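Local coordinates for Mgp-operon protein 3 (Mycoplasma pneumoniae, PDB 6RJ1) that probably works in cell adhesion as an extracellular surface protein of the pathogen, acting together with the adhesin P1, at residues Leu498-Asp503 with Thr728-Leu733; Leu694-Val699 with Val810-Asn815; Lys65-Thr70 with Val139-Gln144; Gln162-Glu167 with Arg230-Ser235. All blocks are in the same frame, centred on the assembly; numbering follows the deposited sequence.

Overall arrangement
Along the chain, contact 3 closes first, then contact 4, and after them contacts 1 and 2, whose segments alternate. Contacts 1 and 2 have centres about 10 Å apart and share neighbouring antiparallel strands, 723-732 and 693-699; Ala729 N bonds to Tyr696 O and Trp500 packs on Val695. Contact 4 reaches the same branched sheet through strand 165-167, but its centre is about 28 Å from that of contact 1. Contact 3 lies further out, at the surface, about 14 Å centre to centre from contact 4 and joined to it by Asn233 ND2 bonding to Phe66 O. One sheet thus ties the early part of the chain to residues several hundred positions later.

Contact 1 (Leu498-Asp503 with Thr728-Leu733); sequences LNWGTD and TASHYL
Trp500 and Ser730 meet through a carbonyl and a hydroxyl: Ser730 OG donates to Trp500 O over 2.7 Å, tilted 20° from the carbonyl plane, and Ser730 N adds a weak bond to the same oxygen. One residue earlier, Asn499 N gives its hydrogen to Thr728 OG1 at 2.8 Å. Thr728 can take it because OG1 stands between its own backbone N and carbonyl carbon (chi1 56°), turned to the loop; that oxygen also bonds to Trp725 O. Beside these bonds Trp500 CE3 lies 3.6 Å from Ser730 CB, and the rest of the indole packs on Val695 and on helix 503-511.

The loop shape is set from within. Asn499 OD1 accepts Gly501 N at 2.9 Å, closing an Asx turn, while its ND2 reaches back to Thr726 O. Gly501, the residue that closes this turn, has a positive phi, and Thr502 then sits at the N-cap of the helix. Trp500 O thus has two donors from one serine, and both threonine and serine hydroxyls serve backbone groups. The chain leaving strand 496-498 is therefore fastened to strand 723-732 mainly by side chain-to-backbone bonds where regular parallel pairing gives way.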
# COMPACT_ATOMS: atom_id res chain seq x y z
N LEU A 498 12.72 -3.86 8.14
CA LEU A 498 12.89 -2.44 7.85
C LEU A 498 13.07 -1.67 9.15
O LEU A 498 12.74 -2.17 10.23
CB LEU A 498 11.67 -1.89 7.08
CG LEU A 498 11.31 -2.56 5.74
CD1 LEU A 498 10.08 -1.96 5.14
CD2 LEU A 498 12.44 -2.46 4.73
N ASN A 499 13.65 -0.47 9.04
CA ASN A 499 13.80 0.43 10.16
C ASN A 499 12.50 1.23 10.20
O ASN A 499 12.11 1.82 9.19
CB ASN A 499 15.02 1.34 9.97
CG ASN A 499 15.34 2.25 11.13
OD1 ASN A 499 14.56 2.45 12.07
ND2 ASN A 499 16.52 2.83 11.09
N TRP A 500 11.81 1.17 11.34
CA TRP A 500 10.52 1.83 11.56
C TRP A 500 10.69 3.20 12.22
O TRP A 500 9.71 3.90 12.47
CB TRP A 500 9.59 0.88 12.34
CG TRP A 500 9.22 -0.33 11.53
CD1 TRP A 500 9.97 -1.46 11.36
CD2 TRP A 500 8.05 -0.50 10.73
NE1 TRP A 500 9.33 -2.33 10.50
CE2 TRP A 500 8.15 -1.76 10.09
CE3 TRP A 500 6.91 0.29 10.50
CZ2 TRP A 500 7.17 -2.23 9.22
CZ3 TRP A 500 5.93 -0.19 9.64
CH2 TRP A 500 6.07 -1.43 9.00
N GLY A 501 11.95 3.58 12.45
CA GLY A 501 12.32 4.85 13.06
C GLY A 501 12.98 4.63 14.40
O GLY A 501 14.08 5.14 14.64
N THR A 502 12.30 3.88 15.27
CA THR A 502 12.76 3.50 16.61
C THR A 502 12.52 2.00 16.77
O THR A 502 11.70 1.43 16.04
CB THR A 502 12.04 4.31 17.72
OG1 THR A 502 10.62 4.17 17.59
CG2 THR A 502 12.41 5.79 17.72
N ASP A 503 13.21 1.36 17.74
CA ASP A 503 13.01 -0.06 18.01
C ASP A 503 11.60 -0.30 18.57
O ASP A 503 10.99 -1.33 18.29
CB ASP A 503 14.08 -0.62 18.97
CG ASP A 503 14.03 -2.13 19.13
OD1 ASP A 503 14.05 -2.85 18.09
OD2 ASP A 503 13.97 -2.60 20.30
N THR A 728 15.65 3.36 6.42
CA THR A 728 14.22 3.49 6.18
C THR A 728 13.58 4.10 7.43
O THR A 728 14.23 4.19 8.48
CB THR A 728 13.58 2.12 5.82
OG1 THR A 728 13.86 1.18 6.84
CG2 THR A 728 14.04 1.57 4.47
N ALA A 729 12.32 4.53 7.31
CA ALA A 729 11.54 5.09 8.41
C ALA A 729 10.05 4.92 8.15
O ALA A 729 9.63 4.61 7.03
CB ALA A 729 11.88 6.56 8.60
N SER A 730 9.26 5.09 9.22
CA SER A 730 7.82 5.01 9.16
C SER A 730 7.23 6.27 9.73
O SER A 730 7.82 6.89 10.63
CB SER A 730 7.30 3.78 9.89
OG SER A 730 7.31 3.94 11.30
N HIS A 731 6.08 6.67 9.20
CA HIS A 731 5.41 7.87 9.64
C HIS A 731 3.91 7.70 9.59
O HIS A 731 3.36 7.13 8.64
CB HIS A 731 5.84 9.07 8.78
CG HIS A 731 5.80 10.36 9.51
ND1 HIS A 731 6.96 10.98 9.95
CD2 HIS A 731 4.73 11.11 9.90
CE1 HIS A 731 6.57 12.07 10.58
NE2 HIS A 731 5.24 12.20 10.57
N TYR A 732 3.24 8.22 10.61
CA TYR A 732 1.80 8.20 10.72
C TYR A 732 1.24 9.24 9.76
O TYR A 732 1.56 10.43 9.87
CB TYR A 732 1.38 8.44 12.18
CG TYR A 732 -0.10 8.64 12.42
CD1 TYR A 732 -1.02 7.65 12.10
CD2 TYR A 732 -0.56 9.79 13.06
CE1 TYR A 732 -2.38 7.82 12.37
CE2 TYR A 732 -1.91 9.97 13.34
CZ TYR A 732 -2.82 8.98 13.00
OH TYR A 732 -4.13 9.18 13.31
N LEU A 733 0.46 8.77 8.79
CA LEU A 733 -0.12 9.61 7.76
C LEU A 733 -1.62 9.29 7.59
O LEU A 733 -2.00 8.51 6.72
CB LEU A 733 0.68 9.40 6.45
CG LEU A 733 0.47 10.38 5.31
CD1 LEU A 733 0.72 11.81 5.74
CD2 LEU A 733 1.39 10.02 4.15

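Contact 2 (Leu694-Val699 with Val810-Asn815); sequences LVYGIV and VRLNFN
Leu812 and Tyr696 make the centre of a wholly apolar contact between two strands of different sheets. The clearest interaction is a CH-pi contact: Leu812 CD2 sits over one face of the Tyr696 ring, 3.8 Å from the centroid and 18° off the ring normal, displaced somewhat toward the rim. The other methyl, Leu812 CD1, presses on Tyr696 CB at 3.6 Å, so the leucine fork straddles the start of the aromatic side chain. Tyr696 CG lies between its backbone N and carbonyl carbon (chi1 61°), which turns a face of the ring to the leucine; the hydroxyl finds its partner in Ser833 OG.

Apolar packing flanks this pair. At one end Leu694 CD2 and Val810 CG2 meet tip to tip at 4.2 Å. At the other, Phe814 brings CE1 to within 3.8 Å of Ile698 CB, and the same ring atom also comes near Gly697 C. Phe834 fills in beside Leu694, Val810 and Leu812.

Polar bonding lies elsewhere. Strand 693-699 is bonded to its sheet neighbours through backbone pairs such as Tyr696 with Ala729 and Gly697 with Phe552. Arg811, on the reverse side of strand 808-815, makes a salt bridge with Glu899. The strand axes run 31° apart with a closest approach of 8.7 Å, face-to-face sheet packing of the kind found between adjacent blades of a beta-propeller, consistent with the clan assigned to this adhesin family.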
# COMPACT_ATOMS: atom_id res chain seq x y z
N LEU A 694 2.94 5.20 6.72
CA LEU A 694 3.73 5.30 5.52
C LEU A 694 5.16 4.88 5.87
O LEU A 694 5.73 5.34 6.84
CB LEU A 694 3.70 6.70 4.88
CG LEU A 694 4.34 6.77 3.46
CD1 LEU A 694 3.32 6.44 2.37
CD2 LEU A 694 4.99 8.10 3.22
N VAL A 695 5.69 3.97 5.07
CA VAL A 695 7.03 3.41 5.17
C VAL A 695 7.79 3.93 3.94
O VAL A 695 7.27 3.89 2.82
CB VAL A 695 6.92 1.85 5.20
CG1 VAL A 695 8.26 1.18 4.97
CG2 VAL A 695 6.30 1.38 6.51
N TYR A 696 8.98 4.48 4.15
CA TYR A 696 9.81 5.04 3.08
C TYR A 696 11.28 4.82 3.39
O TYR A 696 11.63 4.54 4.54
CB TYR A 696 9.51 6.54 2.88
CG TYR A 696 9.80 7.40 4.09
CD1 TYR A 696 8.86 7.55 5.11
CD2 TYR A 696 11.02 8.07 4.22
CE1 TYR A 696 9.13 8.32 6.24
CE2 TYR A 696 11.29 8.85 5.34
CZ TYR A 696 10.35 8.97 6.36
OH TYR A 696 10.62 9.73 7.47
N GLY A 697 12.14 4.95 2.38
CA GLY A 697 13.57 4.79 2.58
C GLY A 697 14.41 4.80 1.33
O GLY A 697 13.90 4.79 0.21
N ILE A 698 15.73 4.83 1.56
CA ILE A 698 16.79 4.77 0.56
C ILE A 698 17.54 3.45 0.77
O ILE A 698 17.82 3.08 1.92
CB ILE A 698 17.70 6.04 0.59
CG1 ILE A 698 18.66 6.06 -0.62
CG2 ILE A 698 18.45 6.24 1.95
CD1 ILE A 698 19.36 7.39 -0.86
N VAL A 699 17.82 2.72 -0.32
CA VAL A 699 18.48 1.42 -0.24
C VAL A 699 19.63 1.34 -1.27
O VAL A 699 19.45 1.71 -2.44
CB VAL A 699 17.47 0.22 -0.29
CG1 VAL A 699 16.12 0.62 -0.89
CG2 VAL A 699 18.03 -1.02 -0.96
N VAL A 810 3.47 14.50 -0.15
CA VAL A 810 4.50 14.13 0.82
C VAL A 810 5.87 14.16 0.14
O VAL A 810 6.05 13.61 -0.95
CB VAL A 810 4.23 12.85 1.66
CG1 VAL A 810 3.15 11.98 1.05
CG2 VAL A 810 5.50 12.04 1.94
N ARG A 811 6.80 14.88 0.78
CA ARG A 811 8.17 15.02 0.33
C ARG A 811 9.09 14.24 1.26
O ARG A 811 8.97 14.33 2.49
CB ARG A 811 8.58 16.50 0.29
CG ARG A 811 9.93 16.73 -0.37
CD ARG A 811 10.32 18.17 -0.37
NE ARG A 811 11.73 18.32 -0.69
CZ ARG A 811 12.37 19.48 -0.75
NH1 ARG A 811 11.73 20.61 -0.50
NH2 ARG A 811 13.66 19.52 -1.06
N LEU A 812 10.02 13.49 0.66
CA LEU A 812 11.00 12.69 1.37
C LEU A 812 12.39 13.25 1.11
O LEU A 812 12.81 13.33 -0.03
CB LEU A 812 10.88 11.20 1.00
CG LEU A 812 9.46 10.62 1.10
CD1 LEU A 812 9.39 9.25 0.47
CD2 LEU A 812 8.94 10.63 2.53
N ASN A 813 13.06 13.69 2.18
CA ASN A 813 14.37 14.35 2.12
C ASN A 813 15.51 13.44 2.54
O ASN A 813 15.38 12.67 3.49
CB ASN A 813 14.36 15.65 2.92
CG ASN A 813 13.16 16.51 2.61
OD1 ASN A 813 13.04 17.08 1.52
ND2 ASN A 813 12.23 16.60 3.55
N PHE A 814 16.64 13.55 1.82
CA PHE A 814 17.83 12.74 2.03
C PHE A 814 19.10 13.57 2.14
O PHE A 814 19.15 14.69 1.62
CB PHE A 814 17.98 11.70 0.89
CG PHE A 814 16.75 10.88 0.60
CD1 PHE A 814 16.46 9.74 1.33
CD2 PHE A 814 15.87 11.26 -0.41
CE1 PHE A 814 15.31 8.99 1.06
CE2 PHE A 814 14.71 10.52 -0.67
CZ PHE A 814 14.44 9.39 0.07
N ASN A 815 20.12 13.03 2.82
CA ASN A 815 21.44 13.64 2.98
C ASN A 815 22.28 13.18 1.76
O ASN A 815 22.59 11.99 1.65
CB ASN A 815 22.09 13.20 4.30
CG ASN A 815 23.38 13.90 4.62
OD1 ASN A 815 24.37 13.83 3.88
ND2 ASN A 815 23.41 14.57 5.76

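Contact 3 (Lys65-Thr70 with Val139-Gln144); sequences KFQDTT and VKQESQ
Two surface loops meet here beside the two-stranded antiparallel sheet of strands 64-66 and 82-84, with the side chains of Gln67 and Gln141 laid across one another. They cross at a slant, their amide planes 31° apart. Gln141 NE2 rests 3.4 Å from Gln67 CB, while Gln67 NE2 gives only a weak bond to Gln141 OE1, also 3.4 Å long. A bend at chi2 (-59°) carries the Gln67 amide back over its own loop, where NE2 donates to Thr69 OG1 at 3.1 Å, close to the amide plane. That second bond helps fix how the amide is turned.

Further along, Thr70 packs against the chain at Glu142 and Ser143; its CG2 is 3.8 Å from Ser143 CA. The modelled place of its hydroxyl is doubtful. Glu142 heads off to a salt bridge with Lys159, Ser143 OG bonds to Ser71 O, and Tyr158 of helix 157-163 bonds to Gln67 O.

The two loops share a neighbour: Gln67 and Val139 both make backbone bonds with Ala81, and Gln141 does so with Gln79. This is a surface loop-loop contact, one loop leaving a two-stranded antiparallel ribbon, the other following strand 125-135 and bonded to the chain just before strand 82-84.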
# COMPACT_ATOMS: atom_id res chain seq x y z
N LYS A 65 -0.49 -21.87 -7.92
CA LYS A 65 -0.99 -22.83 -6.94
C LYS A 65 -0.07 -22.90 -5.72
O LYS A 65 1.15 -22.74 -5.83
CB LYS A 65 -1.28 -24.22 -7.56
CG LYS A 65 -0.05 -25.07 -7.92
CD LYS A 65 -0.42 -26.50 -8.31
CE LYS A 65 0.76 -27.35 -8.75
NZ LYS A 65 1.39 -26.86 -10.01
N PHE A 66 -0.67 -23.11 -4.55
CA PHE A 66 0.03 -23.30 -3.29
C PHE A 66 -0.28 -24.72 -2.80
O PHE A 66 -1.45 -25.09 -2.69
CB PHE A 66 -0.37 -22.23 -2.26
CG PHE A 66 0.13 -22.46 -0.85
CD1 PHE A 66 1.48 -22.39 -0.55
CD2 PHE A 66 -0.76 -22.72 0.18
CE1 PHE A 66 1.94 -22.59 0.75
CE2 PHE A 66 -0.30 -22.92 1.49
CZ PHE A 66 1.05 -22.86 1.76
N GLN A 67 0.76 -25.52 -2.58
CA GLN A 67 0.57 -26.88 -2.11
C GLN A 67 0.45 -26.90 -0.59
O GLN A 67 1.44 -26.71 0.11
CB GLN A 67 1.68 -27.82 -2.61
CG GLN A 67 1.18 -29.02 -3.44
CD GLN A 67 0.19 -29.95 -2.75
OE1 GLN A 67 -0.78 -30.40 -3.36
NE2 GLN A 67 0.42 -30.28 -1.48
N ASP A 68 -0.78 -27.07 -0.10
CA ASP A 68 -1.11 -27.13 1.32
C ASP A 68 -1.71 -28.49 1.63
O ASP A 68 -2.64 -28.93 0.95
CB ASP A 68 -2.06 -26.00 1.73
CG ASP A 68 -3.44 -26.01 1.08
OD1 ASP A 68 -3.52 -26.27 -0.15
OD2 ASP A 68 -4.43 -25.75 1.79
N THR A 69 -1.09 -29.18 2.61
CA THR A 69 -1.35 -30.51 3.19
C THR A 69 -0.02 -30.97 3.76
O THR A 69 0.09 -31.26 4.95
CB THR A 69 -1.87 -31.59 2.19
OG1 THR A 69 -1.32 -31.39 0.88
CG2 THR A 69 -3.39 -31.69 2.15
N THR A 70 1.01 -30.99 2.87
CA THR A 70 2.41 -31.40 3.03
C THR A 70 2.43 -32.90 3.49
O THR A 70 2.63 -33.24 4.66
CB THR A 70 3.26 -30.36 3.81
OG1 THR A 70 4.63 -30.58 3.51
CG2 THR A 70 3.01 -30.31 5.33
N VAL A 139 9.33 -21.04 -0.84
CA VAL A 139 8.75 -21.52 0.41
C VAL A 139 8.73 -23.05 0.36
O VAL A 139 8.09 -23.64 -0.51
CB VAL A 139 7.41 -20.85 0.83
CG1 VAL A 139 6.30 -21.07 -0.19
CG2 VAL A 139 6.98 -21.29 2.22
N LYS A 140 9.53 -23.68 1.24
CA LYS A 140 9.72 -25.13 1.25
C LYS A 140 8.51 -25.88 1.80
O LYS A 140 8.03 -25.57 2.89
CB LYS A 140 11.03 -25.49 1.99
CG LYS A 140 11.28 -26.97 2.29
CD LYS A 140 11.40 -27.20 3.80
CE LYS A 140 11.70 -28.62 4.20
NZ LYS A 140 13.13 -28.98 3.99
N GLN A 141 8.01 -26.87 1.01
CA GLN A 141 6.90 -27.75 1.38
C GLN A 141 7.43 -28.61 2.52
O GLN A 141 8.46 -29.26 2.36
CB GLN A 141 6.46 -28.60 0.19
CG GLN A 141 4.96 -28.53 -0.04
CD GLN A 141 4.50 -29.43 -1.14
OE1 GLN A 141 3.80 -30.42 -0.91
NE2 GLN A 141 4.86 -29.10 -2.38
N GLU A 142 6.78 -28.55 3.68
CA GLU A 142 7.28 -29.19 4.89
C GLU A 142 7.15 -30.72 4.90
O GLU A 142 7.93 -31.36 4.20
CB GLU A 142 6.69 -28.52 6.13
CG GLU A 142 7.17 -27.09 6.23
CD GLU A 142 7.31 -26.50 7.61
OE1 GLU A 142 6.36 -26.62 8.41
OE2 GLU A 142 8.38 -25.90 7.88
N SER A 143 6.23 -31.30 5.71
CA SER A 143 5.93 -32.72 6.00
C SER A 143 5.88 -32.85 7.53
O SER A 143 5.38 -33.85 8.06
CB SER A 143 7.00 -33.67 5.46
OG SER A 143 6.91 -33.87 4.06
N GLN A 144 6.41 -31.82 8.23
CA GLN A 144 6.52 -31.68 9.69
C GLN A 144 5.18 -31.26 10.33
O GLN A 144 5.06 -30.17 10.89
CB GLN A 144 7.66 -30.69 10.05
CG GLN A 144 9.05 -31.14 9.60
CD GLN A 144 9.82 -30.04 8.89
OE1 GLN A 144 9.55 -29.71 7.73
NE2 GLN A 144 10.80 -29.48 9.57

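Contact 4 (Gln162-Glu167 with Arg230-Ser235); sequences QDLLVE and RKLNES
Lys231 runs alongside Asp163, both side chains pointing the same way, next to a short antiparallel bridge between strands 165-167 and 229-230. The lysine is extended beyond CG, and that reach delivers NZ to two acceptors: Gln162 O at 3.0 Å and Asp163 OD1 at 3.2 Å, the latter a salt bridge using the anti lone pair. Asp163 OD2 is held separately by Ser526 OG. The ammonium group therefore ties the loop to the chain at Gln162 and Asp163. On its way the lysine stem passes Leu165, with CG 3.8 Å from Leu165 CD1.

Leu164 leaves in another direction and crosses Leu232, their CD2 and CD1 methyls 4.0 Å apart, where Ile447 of helix 446-454 also packs on Leu232. Val166 and Arg230 point to the same face of the sheet, toward Val446; the arginine continues past it, and its NH2 bonds to Gly250 O. Between them the backbones pair in both directions: Val166 N to Arg230 O and Arg230 N to Val166 O, each 2.8 Å.

Beyond the bridge the chain folds into a type I turn from Lys231 to Glu234. The Glu234 side chain helps hold the turn: Lys231 N donates to Glu234 OE1 at 2.8 Å, nearly straight at 172°, approaching that oxygen from above the carboxylate plane.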
# COMPACT_ATOMS: atom_id res chain seq x y z
N GLN A 162 -0.23 -21.50 5.17
CA GLN A 162 -1.30 -22.51 5.22
C GLN A 162 -2.56 -21.94 5.84
O GLN A 162 -3.67 -22.28 5.41
CB GLN A 162 -0.85 -23.73 6.02
CG GLN A 162 0.10 -24.64 5.28
CD GLN A 162 0.14 -26.00 5.91
OE1 GLN A 162 -0.51 -26.94 5.44
NE2 GLN A 162 0.89 -26.12 6.99
N ASP A 163 -2.41 -21.06 6.84
CA ASP A 163 -3.52 -20.44 7.57
C ASP A 163 -3.75 -18.99 7.22
O ASP A 163 -4.72 -18.40 7.70
CB ASP A 163 -3.32 -20.61 9.08
CG ASP A 163 -3.72 -21.96 9.64
OD1 ASP A 163 -4.58 -22.63 9.01
OD2 ASP A 163 -3.19 -22.34 10.72
N LEU A 164 -2.88 -18.39 6.39
CA LEU A 164 -2.99 -16.98 6.00
C LEU A 164 -4.30 -16.64 5.31
O LEU A 164 -4.73 -17.33 4.38
CB LEU A 164 -1.79 -16.54 5.14
CG LEU A 164 -1.72 -15.05 4.79
CD1 LEU A 164 -1.24 -14.23 5.97
CD2 LEU A 164 -0.85 -14.82 3.59
N LEU A 165 -4.91 -15.56 5.80
CA LEU A 165 -6.15 -14.97 5.31
C LEU A 165 -5.84 -13.61 4.71
O LEU A 165 -5.14 -12.82 5.34
CB LEU A 165 -7.11 -14.80 6.49
CG LEU A 165 -8.33 -15.72 6.59
CD1 LEU A 165 -7.99 -17.16 6.29
CD2 LEU A 165 -8.94 -15.62 7.96
N VAL A 166 -6.31 -13.35 3.47
CA VAL A 166 -6.11 -12.06 2.81
C VAL A 166 -7.48 -11.47 2.49
O VAL A 166 -8.35 -12.15 1.93
CB VAL A 166 -5.19 -12.13 1.54
CG1 VAL A 166 -4.89 -10.73 1.00
CG2 VAL A 166 -3.89 -12.89 1.83
N GLU A 167 -7.68 -10.20 2.85
CA GLU A 167 -8.92 -9.48 2.60
C GLU A 167 -9.08 -9.20 1.10
O GLU A 167 -8.08 -8.90 0.43
CB GLU A 167 -8.91 -8.14 3.36
CG GLU A 167 -10.28 -7.49 3.47
CD GLU A 167 -10.27 -6.01 3.83
OE1 GLU A 167 -9.18 -5.45 4.05
OE2 GLU A 167 -11.38 -5.42 3.90
N ARG A 230 -9.79 -14.54 2.50
CA ARG A 230 -9.63 -15.84 1.88
C ARG A 230 -8.23 -16.41 2.04
O ARG A 230 -7.26 -15.66 2.18
CB ARG A 230 -10.06 -15.80 0.39
CG ARG A 230 -11.53 -15.49 0.12
CD ARG A 230 -12.45 -16.67 0.35
NE ARG A 230 -13.86 -16.36 0.09
CZ ARG A 230 -14.71 -15.89 1.00
NH1 ARG A 230 -15.97 -15.63 0.67
NH2 ARG A 230 -14.30 -15.67 2.25
N LYS A 231 -8.13 -17.75 1.99
CA LYS A 231 -6.87 -18.47 2.03
C LYS A 231 -6.23 -18.39 0.63
O LYS A 231 -6.91 -18.05 -0.35
CB LYS A 231 -7.08 -19.92 2.46
CG LYS A 231 -7.31 -20.08 3.96
CD LYS A 231 -6.97 -21.49 4.43
CE LYS A 231 -6.90 -21.56 5.93
NZ LYS A 231 -6.44 -22.90 6.41
N LEU A 232 -4.93 -18.66 0.54
CA LEU A 232 -4.13 -18.58 -0.68
C LEU A 232 -4.75 -19.29 -1.90
O LEU A 232 -4.75 -18.72 -2.99
CB LEU A 232 -2.72 -19.12 -0.38
CG LEU A 232 -1.57 -18.11 -0.26
CD1 LEU A 232 -1.99 -16.79 0.34
CD2 LEU A 232 -0.43 -18.71 0.52
N ASN A 233 -5.31 -20.49 -1.70
CA ASN A 233 -5.95 -21.29 -2.76
C ASN A 233 -7.46 -21.01 -2.92
O ASN A 233 -8.09 -21.55 -3.83
CB ASN A 233 -5.67 -22.78 -2.57
CG ASN A 233 -4.21 -23.12 -2.77
OD1 ASN A 233 -3.66 -22.96 -3.86
ND2 ASN A 233 -3.57 -23.59 -1.72
N GLU A 234 -8.02 -20.16 -2.04
CA GLU A 234 -9.42 -19.76 -2.10
C GLU A 234 -9.51 -18.56 -3.05
O GLU A 234 -8.48 -17.97 -3.41
CB GLU A 234 -9.95 -19.39 -0.71
CG GLU A 234 -10.33 -20.59 0.15
CD GLU A 234 -10.70 -20.32 1.60
OE1 GLU A 234 -10.56 -19.17 2.06
OE2 GLU A 234 -11.12 -21.28 2.28
N SER A 235 -10.73 -18.21 -3.47
CA SER A 235 -10.93 -17.05 -4.34
C SER A 235 -11.78 -16.00 -3.66
O SER A 235 -12.73 -16.33 -2.93
CB SER A 235 -11.62 -17.46 -5.64
OG SER A 235 -10.80 -18.34 -6.38